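Side-chain contacts in VC0179-like protein (Escherichia coli, PDB 4XJ6), which probably joins nucleoside triphosphates into cyclic GMP-AMP, as a bacterial homologue of the cyclic GMP-AMP synthases: residues Pro145-His149 / Thr150-Leu154; Lys395-Asn399 / Ala400-Thr404; Lys269-Gly272 / Gly273-Ser277. One frame throughout, in Å; residues are numbered along the deposited sequence.

Contact 1: Pro145-His149 / Thr150-Leu154; sequences PSIGH and TLLLL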
loop_
_atom_site.group_PDB
_atom_site.type_symbol
_atom_site.label_atom_id
_atom_site.label_comp_id
_atom_site.label_asym_id
_atom_site.label_seq_id
_atom_site.Cartn_x
_atom_site.Cartn_y
_atom_site.Cartn_z
ATOM N N PRO A 145 19.663 -10.557 -6.995
ATOM C CA PRO A 145 20.123 -9.382 -7.743
ATOM C C PRO A 145 21.623 -9.153 -7.561
ATOM O O PRO A 145 22.190 -9.623 -6.573
ATOM C CB PRO A 145 19.310 -8.237 -7.131
ATOM C CG PRO A 145 18.083 -8.892 -6.612
ATOM C CD PRO A 145 18.519 -10.237 -6.122
ATOM N N SER A 146 22.255 -8.453 -8.498
ATOM C CA SER A 146 23.697 -8.237 -8.435
ATOM C C SER A 146 24.060 -7.153 -7.423
ATOM O O SER A 146 25.007 -7.304 -6.651
ATOM C CB SER A 146 24.245 -7.870 -9.815
ATOM O OG SER A 146 23.730 -6.625 -10.260
ATOM N N ILE A 147 23.302 -6.062 -7.433
ATOM C CA ILE A 147 23.536 -4.953 -6.516
ATOM C C ILE A 147 22.990 -5.268 -5.120
ATOM O O ILE A 147 21.865 -5.749 -4.976
ATOM C CB ILE A 147 22.898 -3.649 -7.048
ATOM C CG1 ILE A 147 23.517 -3.273 -8.397
ATOM C CG2 ILE A 147 23.059 -2.519 -6.042
ATOM C CD1 ILE A 147 22.915 -2.039 -9.035
ATOM N N GLY A 148 23.804 -5.007 -4.101
ATOM C CA GLY A 148 23.434 -5.288 -2.725
ATOM C C GLY A 148 22.160 -4.593 -2.286
ATOM O O GLY A 148 21.887 -3.461 -2.694
ATOM N N HIS A 149 21.378 -5.271 -1.450
ATOM C CA HIS A 149 20.087 -4.747 -1.019
ATOM C C HIS A 149 20.246 -3.578 -0.052
ATOM O O HIS A 149 19.449 -2.643 -0.068
ATOM C CB HIS A 149 19.247 -5.854 -0.372
ATOM C CG HIS A 149 19.679 -6.210 1.018
ATOM N ND1 HIS A 149 18.870 -6.024 2.119
ATOM C CD2 HIS A 149 20.836 -6.735 1.487
ATOM C CE1 HIS A 149 19.508 -6.423 3.205
ATOM N NE2 HIS A 149 20.704 -6.857 2.849
ATOM N N THR A 150 21.285 -3.627 0.777
ATOM C CA THR A 150 21.535 -2.578 1.762
ATOM C C THR A 150 21.818 -1.241 1.087
ATOM O O THR A 150 21.338 -0.196 1.534
ATOM C CB THR A 150 22.717 -2.941 2.676
ATOM O OG1 THR A 150 22.438 -4.173 3.351
ATOM C CG2 THR A 150 22.958 -1.845 3.704
ATOM N N LEU A 151 22.599 -1.285 0.011
ATOM C CA LEU A 151 22.939 -0.091 -0.753
ATOM C C LEU A 151 21.680 0.619 -1.238
ATOM O O LEU A 151 21.494 1.814 -0.993
ATOM C CB LEU A 151 23.832 -0.460 -1.941
ATOM C CG LEU A 151 24.637 0.632 -2.657
ATOM C CD1 LEU A 151 25.813 0.007 -3.392
ATOM C CD2 LEU A 151 23.782 1.435 -3.629
ATOM N N LEU A 152 20.825 -0.129 -1.929
ATOM C CA LEU A 152 19.595 0.412 -2.497
ATOM C C LEU A 152 18.647 0.914 -1.418
ATOM O O LEU A 152 17.966 1.924 -1.594
ATOM C CB LEU A 152 18.900 -0.652 -3.349
ATOM C CG LEU A 152 19.746 -1.270 -4.464
ATOM C CD1 LEU A 152 19.029 -2.458 -5.079
ATOM C CD2 LEU A 152 20.047 -0.218 -5.509
ATOM N N LEU A 153 18.607 0.197 -0.301
ATOM C CA LEU A 153 17.755 0.574 0.821
ATOM C C LEU A 153 18.241 1.859 1.480
ATOM O O LEU A 153 17.439 2.692 1.899
ATOM C CB LEU A 153 17.693 -0.556 1.853
ATOM C CG LEU A 153 16.835 -1.763 1.471
ATOM C CD1 LEU A 153 16.990 -2.875 2.500
ATOM C CD2 LEU A 153 15.374 -1.352 1.317
ATOM N N LEU A 154 19.557 2.017 1.565
ATOM C CA LEU A 154 20.147 3.224 2.138
ATOM C C LEU A 154 19.938 4.438 1.238
ATOM O O LEU A 154 19.911 5.572 1.712
ATOM C CB LEU A 154 21.640 3.022 2.400
ATOM C CG LEU A 154 21.999 2.236 3.661
ATOM C CD1 LEU A 154 23.509 2.122 3.809
ATOM C CD2 LEU A 154 21.375 2.882 4.892
#

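Contact 2: Lys395-Asn399 / Ala400-Thr404; sequences KRVTN and ALLIT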
loop_
_atom_site.group_PDB
_atom_site.type_symbol
_atom_site.label_atom_id
_atom_site.label_comp_id
_atom_site.label_asym_id
_atom_site.label_seq_id
_atom_site.Cartn_x
_atom_site.Cartn_y
_atom_site.Cartn_z
ATOM N N LYS A 395 -19.318 7.939 10.758
ATOM C CA LYS A 395 -20.147 9.075 10.380
ATOM C C LYS A 395 -19.515 9.824 9.213
ATOM O O LYS A 395 -18.692 10.717 9.407
ATOM C CB LYS A 395 -20.355 10.016 11.571
ATOM C CG LYS A 395 -21.208 11.238 11.259
ATOM C CD LYS A 395 -21.214 12.217 12.422
ATOM C CE LYS A 395 -21.805 13.556 12.011
ATOM N NZ LYS A 395 -21.713 14.566 13.102
ATOM N N ARG A 396 -19.894 9.439 8.001
ATOM C CA ARG A 396 -19.398 10.086 6.794
ATOM C C ARG A 396 -20.574 10.610 5.988
ATOM O O ARG A 396 -20.639 11.791 5.645
ATOM C CB ARG A 396 -18.568 9.114 5.952
ATOM C CG ARG A 396 -17.456 8.407 6.702
ATOM C CD ARG A 396 -16.198 8.354 5.859
ATOM N NE ARG A 396 -15.381 7.186 6.170
ATOM C CZ ARG A 396 -14.158 6.982 5.697
ATOM N NH1 ARG A 396 -13.600 7.873 4.892
ATOM N NH2 ARG A 396 -13.492 5.887 6.034
ATOM N N VAL A 397 -21.502 9.712 5.680
ATOM C CA VAL A 397 -22.779 10.104 5.105
ATOM C C VAL A 397 -23.658 10.640 6.221
ATOM O O VAL A 397 -23.830 9.988 7.250
ATOM C CB VAL A 397 -23.483 8.930 4.401
ATOM C CG1 VAL A 397 -24.871 9.344 3.905
ATOM C CG2 VAL A 397 -22.626 8.421 3.263
ATOM N N THR A 398 -24.210 11.830 6.023
ATOM C CA THR A 398 -24.978 12.489 7.067
ATOM C C THR A 398 -26.402 12.772 6.609
ATOM O O THR A 398 -27.253 13.181 7.402
ATOM C CB THR A 398 -24.308 13.803 7.498
ATOM O OG1 THR A 398 -24.089 14.626 6.346
ATOM C CG2 THR A 398 -22.974 13.525 8.173
ATOM N N ASN A 399 -26.652 12.545 5.326
ATOM C CA ASN A 399 -27.961 12.798 4.741
ATOM C C ASN A 399 -28.892 11.592 4.870
ATOM O O ASN A 399 -28.847 10.664 4.060
ATOM C CB ASN A 399 -27.806 13.196 3.272
ATOM C CG ASN A 399 -29.096 13.722 2.670
ATOM O OD1 ASN A 399 -30.106 13.860 3.360
ATOM N ND2 ASN A 399 -29.065 14.028 1.378
ATOM N N ALA A 400 -29.746 11.625 5.890
ATOM C CA ALA A 400 -30.685 10.540 6.151
ATOM C C ALA A 400 -31.707 10.399 5.028
ATOM O O ALA A 400 -32.283 9.330 4.838
ATOM C CB ALA A 400 -31.388 10.759 7.484
ATOM N N LEU A 401 -31.915 11.475 4.273
ATOM C CA LEU A 401 -32.891 11.476 3.184
ATOM C C LEU A 401 -32.486 10.568 2.027
ATOM O O LEU A 401 -33.278 10.322 1.117
ATOM C CB LEU A 401 -33.110 12.899 2.664
ATOM C CG LEU A 401 -33.777 13.876 3.632
ATOM C CD1 LEU A 401 -34.086 15.196 2.939
ATOM C CD2 LEU A 401 -35.039 13.268 4.233
ATOM N N LEU A 402 -31.252 10.079 2.060
ATOM C CA LEU A 402 -30.774 9.136 1.058
ATOM C C LEU A 402 -31.369 7.753 1.305
ATOM O O LEU A 402 -31.510 6.951 0.380
ATOM C CB LEU A 402 -29.250 9.060 1.073
ATOM C CG LEU A 402 -28.492 10.329 0.697
ATOM C CD1 LEU A 402 -26.994 10.118 0.865
ATOM C CD2 LEU A 402 -28.823 10.744 -0.730
ATOM N N ILE A 403 -31.709 7.481 2.562
ATOM C CA ILE A 403 -32.302 6.208 2.947
ATOM C C ILE A 403 -33.754 6.141 2.502
ATOM O O ILE A 403 -34.562 6.988 2.871
ATOM C CB ILE A 403 -32.215 5.996 4.465
ATOM C CG1 ILE A 403 -30.754 6.032 4.923
ATOM C CG2 ILE A 403 -32.864 4.683 4.864
ATOM C CD1 ILE A 403 -30.589 5.959 6.418
ATOM N N THR A 404 -34.083 5.136 1.700
ATOM C CA THR A 404 -35.436 5.013 1.170
ATOM C C THR A 404 -36.065 3.674 1.535
ATOM O O THR A 404 -35.369 2.664 1.650
ATOM C CB THR A 404 -35.456 5.175 -0.361
ATOM O OG1 THR A 404 -34.582 4.205 -0.951
ATOM C CG2 THR A 404 -34.991 6.570 -0.747
#

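Contact 3: Lys269-Gly272 / Gly273-Ser277; sequences KRIG and GHLRS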
loop_
_atom_site.group_PDB
_atom_site.type_symbol
_atom_site.label_atom_id
_atom_site.label_comp_id
_atom_site.label_asym_id
_atom_site.label_seq_id
_atom_site.Cartn_x
_atom_site.Cartn_y
_atom_site.Cartn_z
ATOM N N LYS A 269 -13.303 -7.106 -13.827
ATOM C CA LYS A 269 -13.865 -7.485 -15.117
ATOM C C LYS A 269 -14.820 -8.660 -14.957
ATOM O O LYS A 269 -15.915 -8.673 -15.519
ATOM C CB LYS A 269 -12.759 -7.857 -16.109
ATOM C CG LYS A 269 -11.721 -6.780 -16.357
ATOM C CD LYS A 269 -10.727 -7.242 -17.410
ATOM C CE LYS A 269 -9.476 -6.381 -17.428
ATOM N NZ LYS A 269 -8.356 -7.004 -16.670
ATOM N N ARG A 270 -14.388 -9.642 -14.176
ATOM C CA ARG A 270 -15.123 -10.889 -14.013
ATOM C C ARG A 270 -16.395 -10.707 -13.189
ATOM O O ARG A 270 -17.469 -11.161 -13.581
ATOM C CB ARG A 270 -14.217 -11.940 -13.363
ATOM C CG ARG A 270 -14.817 -13.334 -13.276
ATOM C CD ARG A 270 -13.809 -14.346 -12.727
ATOM N NE ARG A 270 -13.424 -14.056 -11.347
ATOM C CZ ARG A 270 -12.291 -13.455 -10.992
ATOM N NH1 ARG A 270 -11.414 -13.081 -11.917
ATOM N NH2 ARG A 270 -12.033 -13.229 -9.711
ATOM N N ILE A 271 -16.266 -10.039 -12.050
ATOM C CA ILE A 271 -17.380 -9.873 -11.124
ATOM C C ILE A 271 -18.259 -8.682 -11.505
ATOM O O ILE A 271 -19.489 -8.767 -11.478
ATOM C CB ILE A 271 -16.871 -9.694 -9.680
ATOM C CG1 ILE A 271 -16.135 -10.954 -9.222
ATOM C CG2 ILE A 271 -18.018 -9.373 -8.737
ATOM C CD1 ILE A 271 -15.304 -10.760 -7.975
ATOM N N GLY A 272 -17.622 -7.576 -11.870
ATOM C CA GLY A 272 -18.347 -6.366 -12.205
ATOM C C GLY A 272 -17.763 -5.152 -11.513
ATOM O O GLY A 272 -16.998 -5.276 -10.558
ATOM N N GLY A 273 -18.137 -3.971 -11.992
ATOM C CA GLY A 273 -17.604 -2.729 -11.464
ATOM C C GLY A 273 -17.925 -2.487 -10.000
ATOM O O GLY A 273 -17.245 -1.708 -9.334
ATOM N N HIS A 274 -18.954 -3.163 -9.495
ATOM C CA HIS A 274 -19.386 -2.984 -8.111
ATOM C C HIS A 274 -18.377 -3.564 -7.121
ATOM O O HIS A 274 -18.482 -3.339 -5.915
ATOM C CB HIS A 274 -20.760 -3.624 -7.887
ATOM C CG HIS A 274 -20.797 -5.093 -8.175
ATOM N ND1 HIS A 274 -20.997 -5.598 -9.442
ATOM C CD2 HIS A 274 -20.662 -6.167 -7.360
ATOM C CE1 HIS A 274 -20.982 -6.919 -9.396
ATOM N NE2 HIS A 274 -20.781 -7.289 -8.145
ATOM N N LEU A 275 -17.405 -4.312 -7.636
ATOM C CA LEU A 275 -16.365 -4.904 -6.803
ATOM C C LEU A 275 -15.511 -3.833 -6.134
ATOM O O LEU A 275 -15.152 -3.956 -4.964
ATOM C CB LEU A 275 -15.473 -5.830 -7.626
ATOM C CG LEU A 275 -14.300 -6.437 -6.855
ATOM C CD1 LEU A 275 -14.817 -7.300 -5.716
ATOM C CD2 LEU A 275 -13.398 -7.239 -7.776
ATOM N N ARG A 276 -15.176 -2.788 -6.884
ATOM C CA ARG A 276 -14.409 -1.681 -6.329
ATOM C C ARG A 276 -15.209 -0.968 -5.249
ATOM O O ARG A 276 -14.659 -0.564 -4.224
ATOM C CB ARG A 276 -14.001 -0.696 -7.423
ATOM C CG ARG A 276 -12.766 -1.119 -8.203
ATOM C CD ARG A 276 -12.282 -0.013 -9.127
ATOM N NE ARG A 276 -11.138 -0.438 -9.930
ATOM C CZ ARG A 276 -11.237 -0.978 -11.141
ATOM N NH1 ARG A 276 -12.429 -1.159 -11.690
ATOM N NH2 ARG A 276 -10.146 -1.338 -11.802
ATOM N N SER A 277 -16.510 -0.824 -5.485
ATOM C CA SER A 277 -17.394 -0.170 -4.528
ATOM C C SER A 277 -17.442 -0.935 -3.208
ATOM O O SER A 277 -17.224 -0.359 -2.146
ATOM C CB SER A 277 -18.808 -0.027 -5.106
ATOM O OG SER A 277 -18.820 0.761 -6.288
#

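Contact 1: Pro145-His149 / Thr150-Leu154
Ile-147 and Leu-152 meet across the start of helix 149-166, their side chains crossing at about a right angle, with Ile-147 CG2 3.8 Å from Leu-152 CD2. The branch is placed there because CG2 lies opposite the backbone N, while CG1 stands beside that N (chi1 -61°). Leu-152 CG also rests 3.5 Å from Gly-148 O, so the leucine covers the backbone of the N-cap residue. Met-138 of strand 128-138 touches both side chains, which makes this the tightly packed part, where the new helix settles on the sheet. The side bearing His-149 and Thr-150 is more open, and both residues are partly exposed. With chi1 at 76°, the imidazole folds over its own helix start, one face above Thr-150 N. Thr-150 OG1 lies over a ring face, displaced toward the rim, and Leu-153 CD1 approaches ND1 obliquely at 3.7 Å. Along the backbone, Leu-153 N donates to His-149 O (3.0 Å, 153° at the hydrogen), an i to i+4 bond of the helix's first turn. The contact buries His-149 ND1, which has no polar partner in the model; together with the positive end of the helix dipole close by, this probably favours a neutral imidazole.

Contact 2: Lys395-Asn399 / Ala400-Thr404
Asn-399 OD1 accepts the backbone N-H of Leu-401 at 3.1 Å, a bent bond (140° at the hydrogen) whose donor stands above the plane of the side-chain amide. The carboxamide is brought round by an extended first torsion, CG lying opposite the backbone N (chi1 -169°), and its OD1 also comes within 3.2 Å of Leu-401 CB. A second bond, straighter than the first, runs from Leu-402 N to the main-chain Asn-399 O over 3.2 Å, so both oxygens of this one residue hold the turn that follows. On its other branch, Asn-399 ND2 lies 3.8 Å from Leu-402 CG, the two side chains crossing at about a right angle. Leu-402 reaches past the amide to an earlier residue of the same loop, where its CD1 meets Val-397 CG1 at 3.8 Å. These buried aliphatic groups lean on the N-terminal region, Leu-402 on His-11 and Val-397 on Leu-16, whereas Leu-401 is exposed. One residue thus opens both an Asx turn, through its side chain, and a beta turn, through its carbonyl; the two together start the short 3-10 segment 400-402, after which the chain runs to strand 404-405 and its antiparallel pairing with strand 3-4.

Contact 3: Lys269-Gly272 / Gly273-Ser277
Helix 257-271 breaks at Gly-272, whose positive phi of 132° turns the chain sharply before helix 274-289 takes over, and Ile-271 and His-274 come together across that break. The turn is closed by Leu-275 N, which donates to Gly-272 O over 3.1 Å in a nearly straight bond, although it approaches from above the carbonyl plane. His-274 takes a first torsion that puts CG between the backbone N and the carbonyl carbon (chi1 59°), swinging the imidazole back over the link between the helices. Its CE1 reaches to 3.2 Å from Ile-271 O, and NE2 passes 3.5 Å from Ile-271 CG2, the side chains crossing roughly at right angles. Gly-272 O lies over one face of the ring, toward the rim. Toward helix 297-310, Ile-271 CD1 touches CD2 of the buried Leu-275 at 4.0 Å; Ile-271 packs on Leu-308 of that helix and Leu-275 on Val-304. The polar tie of the ring leads away from the two segments, since His-274 NE2 is hydrogen-bonded to NE2 of His-313. That bond needs one nitrogen bearing a hydrogen and one without, so at least one of the paired imidazoles is probably neutral.

Each contact marks a place where the chain enters a helical turn, but the surroundings differ. Contacts 1 and 2 are both partly buried, contact 1 with the larger share of buried residues; contact 3 is a surface contact. Contact 1 belongs to the nucleotidyltransferase region, where two of its leucines settle on the mixed sheet; contact 3 joins two consecutive helices, and contact 2 ties the end of the chain to its beginning. Contacts 1 and 2 lie on opposite sides of the chain's centre, while 2 and 3 are nearer, about 24 Å between centres. Histidines lie beside backbone in contacts 1 and 3, one with a ring nitrogen that lacks a polar partner and one paired with another histidine; contact 2 relies instead on a side-chain amide.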